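Local coordinates for isochorismatase family protein (Enterococcus faecalis, PDB 2A67), which is of unknown specific function but belongs to the isochorismatase family and is probably a hydrolase, at residues Lys32-Ile37 with Phe67-Thr72; Thr128-Pro133 with Phe161-Ser166. All coordinates share one frame; numbering follows the deposited sequence.

Contact 1: Lys32-Ile37 with Phe67-Thr72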
loop_
_atom_site.group_PDB
_atom_site.type_symbol
_atom_site.label_atom_id
_atom_site.label_comp_id
_atom_site.label_asym_id
_atom_site.label_seq_id
_atom_site.Cartn_x
_atom_site.Cartn_y
_atom_site.Cartn_z
ATOM N N LYS D 32 -18.100 10.326 13.403
ATOM C CA LYS D 32 -18.268 10.386 11.941
ATOM C C LYS D 32 -18.562 8.968 11.389
ATOM O O LYS D 32 -19.433 8.771 10.562
ATOM C CB LYS D 32 -17.025 11.060 11.319
ATOM C CG LYS D 32 -17.136 11.382 9.860
ATOM C CD LYS D 32 -17.521 12.865 9.601
ATOM C CE LYS D 32 -16.258 13.734 9.212
ATOM N NZ LYS D 32 -16.080 14.042 7.709
ATOM N N VAL D 33 -17.864 7.964 11.897
ATOM C CA VAL D 33 -18.130 6.563 11.506
ATOM C C VAL D 33 -19.539 6.100 11.893
ATOM O O VAL D 33 -20.235 5.480 11.079
ATOM C CB VAL D 33 -17.058 5.600 12.093
ATOM C CG1 VAL D 33 -17.548 4.120 12.040
ATOM C CG2 VAL D 33 -15.731 5.803 11.332
ATOM N N ASN D 34 -19.963 6.371 13.132
ATOM C CA ASN D 34 -21.357 6.097 13.493
ATOM C C ASN D 34 -22.407 6.767 12.540
ATOM O O ASN D 34 -23.445 6.168 12.253
ATOM C CB ASN D 34 -21.619 6.528 14.910
ATOM C CG ASN D 34 -21.225 5.460 15.933
ATOM O OD1 ASN D 34 -21.150 5.761 17.112
ATOM N ND2 ASN D 34 -21.016 4.224 15.490
ATOM N N GLN D 35 -22.131 7.981 12.066
ATOM C CA GLN D 35 -23.025 8.654 11.077
ATOM C C GLN D 35 -23.107 7.863 9.769
ATOM O O GLN D 35 -24.198 7.699 9.191
ATOM C CB GLN D 35 -22.574 10.084 10.776
ATOM C CG GLN D 35 -22.777 11.078 11.904
ATOM C CD GLN D 35 -22.652 12.527 11.443
ATOM O OE1 GLN D 35 -23.525 13.382 11.774
ATOM N NE2 GLN D 35 -21.614 12.823 10.625
ATOM N N ARG D 36 -21.966 7.338 9.317
ATOM C CA ARG D 36 -21.953 6.510 8.106
ATOM C C ARG D 36 -22.680 5.214 8.330
ATOM O O ARG D 36 -23.423 4.768 7.479
ATOM C CB ARG D 36 -20.517 6.243 7.625
ATOM C CG ARG D 36 -19.691 7.496 7.422
ATOM C CD ARG D 36 -20.453 8.424 6.411
ATOM N NE ARG D 36 -20.615 7.745 5.118
ATOM C CZ ARG D 36 -21.571 8.026 4.241
ATOM N NH1 ARG D 36 -22.492 8.935 4.534
ATOM N NH2 ARG D 36 -21.613 7.394 3.086
ATOM N N ILE D 37 -22.395 4.552 9.462
ATOM C CA ILE D 37 -23.114 3.341 9.858
ATOM C C ILE D 37 -24.610 3.571 9.708
ATOM O O ILE D 37 -25.315 2.756 9.135
ATOM C CB ILE D 37 -22.751 2.935 11.324
ATOM C CG1 ILE D 37 -21.352 2.276 11.316
ATOM C CG2 ILE D 37 -23.798 1.990 11.918
ATOM C CD1 ILE D 37 -20.811 1.946 12.746
ATOM N N PHE D 67 -14.468 -0.729 19.999
ATOM C CA PHE D 67 -14.798 0.370 20.891
ATOM C C PHE D 67 -16.283 0.343 21.146
ATOM O O PHE D 67 -17.066 0.227 20.196
ATOM C CB PHE D 67 -14.478 1.697 20.211
ATOM C CG PHE D 67 -13.018 1.921 20.019
ATOM C CD1 PHE D 67 -12.188 2.155 21.118
ATOM C CD2 PHE D 67 -12.468 1.905 18.753
ATOM C CE1 PHE D 67 -10.830 2.373 20.946
ATOM C CE2 PHE D 67 -11.107 2.129 18.572
ATOM C CZ PHE D 67 -10.284 2.345 19.680
ATOM N N GLU D 68 -16.670 0.495 22.407
ATOM C CA GLU D 68 -18.078 0.463 22.808
ATOM C C GLU D 68 -18.949 1.495 22.117
ATOM O O GLU D 68 -20.129 1.252 21.916
ATOM C CB GLU D 68 -18.204 0.717 24.310
ATOM C CG GLU D 68 -17.571 -0.353 25.134
ATOM C CD GLU D 68 -18.587 -1.313 25.681
ATOM O OE1 GLU D 68 -19.408 -1.865 24.901
ATOM O OE2 GLU D 68 -18.559 -1.503 26.912
ATOM N N LYS D 69 -18.384 2.650 21.796
ATOM C CA LYS D 69 -19.170 3.749 21.186
ATOM C C LYS D 69 -19.696 3.446 19.772
ATOM O O LYS D 69 -20.640 4.127 19.296
ATOM C CB LYS D 69 -18.348 5.044 21.155
ATOM C CG LYS D 69 -19.173 6.357 21.108
ATOM C CD LYS D 69 -18.341 7.347 20.279
ATOM C CE LYS D 69 -18.470 8.827 20.697
ATOM N NZ LYS D 69 -17.306 9.605 20.122
ATOM N N LEU D 70 -19.085 2.466 19.095
ATOM C CA LEU D 70 -19.521 2.083 17.731
ATOM C C LEU D 70 -20.854 1.341 17.730
ATOM O O LEU D 70 -21.054 0.425 18.523
ATOM C CB LEU D 70 -18.454 1.233 17.018
ATOM C CG LEU D 70 -17.177 1.931 16.527
ATOM C CD1 LEU D 70 -16.186 0.899 16.118
ATOM C CD2 LEU D 70 -17.453 2.914 15.353
ATOM N N ASP D 71 -21.744 1.738 16.815
ATOM C CA ASP D 71 -23.058 1.113 16.639
ATOM C C ASP D 71 -22.917 -0.181 15.860
ATOM O O ASP D 71 -22.844 -0.182 14.640
ATOM C CB ASP D 71 -24.025 2.079 15.914
ATOM C CG ASP D 71 -25.411 1.484 15.688
ATOM O OD1 ASP D 71 -25.931 0.766 16.570
ATOM O OD2 ASP D 71 -26.001 1.745 14.617
ATOM N N THR D 72 -22.875 -1.299 16.566
ATOM C CA THR D 72 -22.818 -2.606 15.877
ATOM C C THR D 72 -24.157 -3.325 16.009
ATOM O O THR D 72 -24.902 -3.005 16.924
ATOM C CB THR D 72 -21.691 -3.507 16.433
ATOM O OG1 THR D 72 -22.053 -3.945 17.749
ATOM C CG2 THR D 72 -20.413 -2.716 16.565
HETATM O O HOH W 1 -25.073 4.728 14.247
#
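Val-33, Asn-34 and Ile-37 of helix 26-42 meet Leu-70 and Asp-71 in a small, partly buried helix-to-loop contact, where the end of a type I beta turn (Phe-67 to Leu-70) and the residue after it run past the helix. Its apolar part is made by branch ends: Val-33 CG1 lies 3.5 Å from Leu-70 CD2, and Ile-37 CD1 approaches the same methyl more loosely at 4.4 Å. With CG1 anti to the backbone N (chi1 164°), Val-33 presents this methyl to the leucine. Nearer the surface, the side-chain amide of Asn-34 sits against the loop backbone between the carbonyl of Lys-69 and the amide of Asp-71. Asp-71 has two conformers; in the one described, OD2 lies 3.5 Å from Ile-37 CG2, accepts from a water that also donates to Asn-34 O, and pairs with Arg-41, a hold on the helix that may be partial. Lys-69 pairs with Asp-31. Helix 26-42 is the crossover between parallel strands 5-10 and 47-52, and the loop leading to strand 77-81 packs on it. Leu-70 and Val-33 also touch Phe-12, while Leu-70 and Ile-37 both touch Phe-49 of strand 47-52, so that the contact lies against the sheet.

Contact 2: Thr128-Pro133 with Phe161-Ser166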
loop_
_atom_site.group_PDB
_atom_site.type_symbol
_atom_site.label_atom_id
_atom_site.label_comp_id
_atom_site.label_asym_id
_atom_site.label_seq_id
_atom_site.Cartn_x
_atom_site.Cartn_y
_atom_site.Cartn_z
ATOM N N THR D 128 -13.863 -0.594 -6.337
ATOM C CA THR D 128 -14.005 0.859 -6.333
ATOM C C THR D 128 -13.958 1.377 -4.896
ATOM O O THR D 128 -14.774 0.978 -4.076
ATOM C CB THR D 128 -15.326 1.290 -7.123
ATOM O OG1 THR D 128 -15.209 0.792 -8.463
ATOM C CG2 THR D 128 -15.511 2.814 -7.091
ATOM N N CYS D 129 -12.983 2.228 -4.566
ATOM C CA CYS D 129 -12.821 2.615 -3.157
ATOM C C CYS D 129 -13.257 4.050 -2.949
ATOM O O CYS D 129 -13.044 4.901 -3.842
ATOM C CB CYS D 129 -11.374 2.416 -2.700
ATOM S SG CYS D 129 -10.947 0.659 -2.847
ATOM N N LEU D 130 -13.881 4.271 -1.783
ATOM C CA LEU D 130 -14.412 5.572 -1.335
ATOM C C LEU D 130 -13.969 5.812 0.104
ATOM O O LEU D 130 -13.700 4.878 0.807
ATOM C CB LEU D 130 -15.943 5.548 -1.339
ATOM C CG LEU D 130 -16.597 5.168 -2.691
ATOM C CD1 LEU D 130 -18.078 4.987 -2.443
ATOM C CD2 LEU D 130 -16.305 6.165 -3.812
HETATM N N MSE D 131 -13.927 7.060 0.531
HETATM C CA MSE D 131 -13.648 7.378 1.911
HETATM C C MSE D 131 -14.355 8.661 2.368
HETATM O O MSE D 131 -14.345 9.661 1.666
HETATM C CB MSE D 131 -12.156 7.586 2.082
HETATM C CG MSE D 131 -11.769 7.846 3.517
HETATM SE SE MSE D 131 -9.810 7.654 3.771
HETATM C CE MSE D 131 -9.718 5.773 4.321
ATOM N N THR D 132 -14.923 8.646 3.560
ATOM C CA THR D 132 -15.431 9.877 4.174
ATOM C C THR D 132 -14.215 10.560 4.799
ATOM O O THR D 132 -13.450 9.922 5.545
ATOM C CB THR D 132 -16.544 9.546 5.219
ATOM O OG1 THR D 132 -17.688 9.053 4.522
ATOM C CG2 THR D 132 -16.953 10.754 6.069
ATOM N N PRO D 133 -14.037 11.853 4.522
ATOM C CA PRO D 133 -12.969 12.590 5.176
ATOM C C PRO D 133 -12.980 12.426 6.703
ATOM O O PRO D 133 -14.046 12.276 7.294
ATOM C CB PRO D 133 -13.310 14.055 4.788
ATOM C CG PRO D 133 -13.899 13.900 3.422
ATOM C CD PRO D 133 -14.816 12.722 3.609
ATOM N N PHE D 161 -6.215 5.981 -5.517
ATOM C CA PHE D 161 -6.782 4.722 -5.068
ATOM C C PHE D 161 -8.271 4.811 -4.755
ATOM O O PHE D 161 -8.956 3.772 -4.734
ATOM C CB PHE D 161 -6.084 4.170 -3.787
ATOM C CG PHE D 161 -4.603 3.872 -3.980
ATOM C CD1 PHE D 161 -4.184 2.782 -4.720
ATOM C CD2 PHE D 161 -3.646 4.673 -3.396
ATOM C CE1 PHE D 161 -2.808 2.535 -4.918
ATOM C CE2 PHE D 161 -2.268 4.430 -3.581
ATOM C CZ PHE D 161 -1.858 3.377 -4.369
ATOM N N LEU D 162 -8.731 6.009 -4.387
ATOM C CA LEU D 162 -10.111 6.167 -3.876
ATOM C C LEU D 162 -10.607 7.597 -4.148
ATOM O O LEU D 162 -9.846 8.465 -4.555
ATOM C CB LEU D 162 -10.224 5.779 -2.370
ATOM C CG LEU D 162 -9.336 6.505 -1.317
ATOM C CD1 LEU D 162 -9.804 7.978 -1.133
ATOM C CD2 LEU D 162 -9.444 5.767 0.017
ATOM N N THR D 163 -11.902 7.807 -3.970
ATOM C CA THR D 163 -12.470 9.134 -4.035
ATOM C C THR D 163 -12.899 9.510 -2.644
ATOM O O THR D 163 -13.641 8.749 -2.026
ATOM C CB THR D 163 -13.769 9.116 -4.930
ATOM O OG1 THR D 163 -13.475 8.568 -6.222
ATOM C CG2 THR D 163 -14.355 10.562 -5.101
ATOM N N PHE D 164 -12.543 10.721 -2.193
ATOM C CA PHE D 164 -13.102 11.245 -0.958
ATOM C C PHE D 164 -14.495 11.728 -1.197
ATOM O O PHE D 164 -14.738 12.417 -2.168
ATOM C CB PHE D 164 -12.246 12.363 -0.386
ATOM C CG PHE D 164 -11.074 11.810 0.430
ATOM C CD1 PHE D 164 -11.236 11.519 1.768
ATOM C CD2 PHE D 164 -9.859 11.554 -0.194
ATOM C CE1 PHE D 164 -10.156 10.918 2.525
ATOM C CE2 PHE D 164 -8.761 11.006 0.540
ATOM C CZ PHE D 164 -8.934 10.722 1.893
ATOM N N LEU D 165 -15.401 11.328 -0.308
ATOM C CA LEU D 165 -16.786 11.687 -0.409
ATOM C C LEU D 165 -17.044 13.122 0.041
ATOM O O LEU D 165 -16.305 13.673 0.869
ATOM C CB LEU D 165 -17.591 10.691 0.434
ATOM C CG LEU D 165 -17.546 9.262 -0.146
ATOM C CD1 LEU D 165 -18.327 8.324 0.760
ATOM C CD2 LEU D 165 -18.071 9.171 -1.582
ATOM N N SER D 166 -18.075 13.730 -0.573
ATOM C CA SER D 166 -18.717 14.959 -0.057
ATOM C C SER D 166 -19.733 14.606 1.047
ATOM O O SER D 166 -20.316 13.478 1.083
ATOM C CB SER D 166 -19.454 15.731 -1.225
ATOM O OG SER D 166 -18.752 15.696 -2.505
HETATM O O HOH W 2 -10.985 3.088 -6.453
HETATM O O HOH W 3 -13.455 5.893 -6.257
#
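Strand 128-137 and the short C-terminal strand 163-164 pair in parallel, Leu-130 opposite Thr-163 and Met-131 opposite Phe-164, closing a beta-alpha-beta unit through helix 146-157 at the edge of the sheet. Three backbone hydrogen bonds alternate across them: Thr-163 N to Cys-129 O (3.1 Å), Met-131 N to Thr-163 O (3.1 Å), and the nearly straight Leu-165 N to Met-131 O (2.8 Å, 171° at the hydrogen). Each acceptor also receives a CA-H...O contact, from Leu-162, Leu-130 and Phe-164 respectively. Cys-129 O takes a further bond from a water at 2.6 Å that also reaches Thr-163 OG1. One step before the first direct bond, a second water accepts from Cys-129 N and donates to Phe-161 O (2.7 Å). Thr-132 OG1 is satisfied by Glu-105. In selenomethionine Met-131, CG anti to the backbone N (chi1 -177°) and an extended chi2 carry SE obliquely alongside the Phe-164 ring, 3.5 Å from CE1, a Met-aromatic contact; the bend at chi3 turns CE away. Pro-133 CG slides past the same ring. Leu-130 and Thr-163 lie on the other face. Strand 103-109 bonds to the far side of strand 128-137; Trp-157 of helix 146-157 and Ile-119 of helix 111-125 pack on Met-131, and Phe-161 reaches His-83 of the second subunit.

In the fold
The two contacts follow one another along the chain, contact 1 closing before contact 2 opens, and their centres lie about 18 Å apart. Contact 2 lies within the parallel six-stranded sheet, contact 1 beside it: contact 2 is the pairing that adds the last strand, whereas contact 1 fixes the loop between strands 47-52 and 77-81 to helix 26-42. That helix joins them. Lys-32 NZ probably hydrogen-bonds to Pro-133 O at 2.7 Å, and Arg-36 packs on Thr-132 and Leu-165 while forming a salt bridge with Glu-105. Helix 26-42 thus ties the loop of contact 1 to the edge of the sheet formed by strand 163-164.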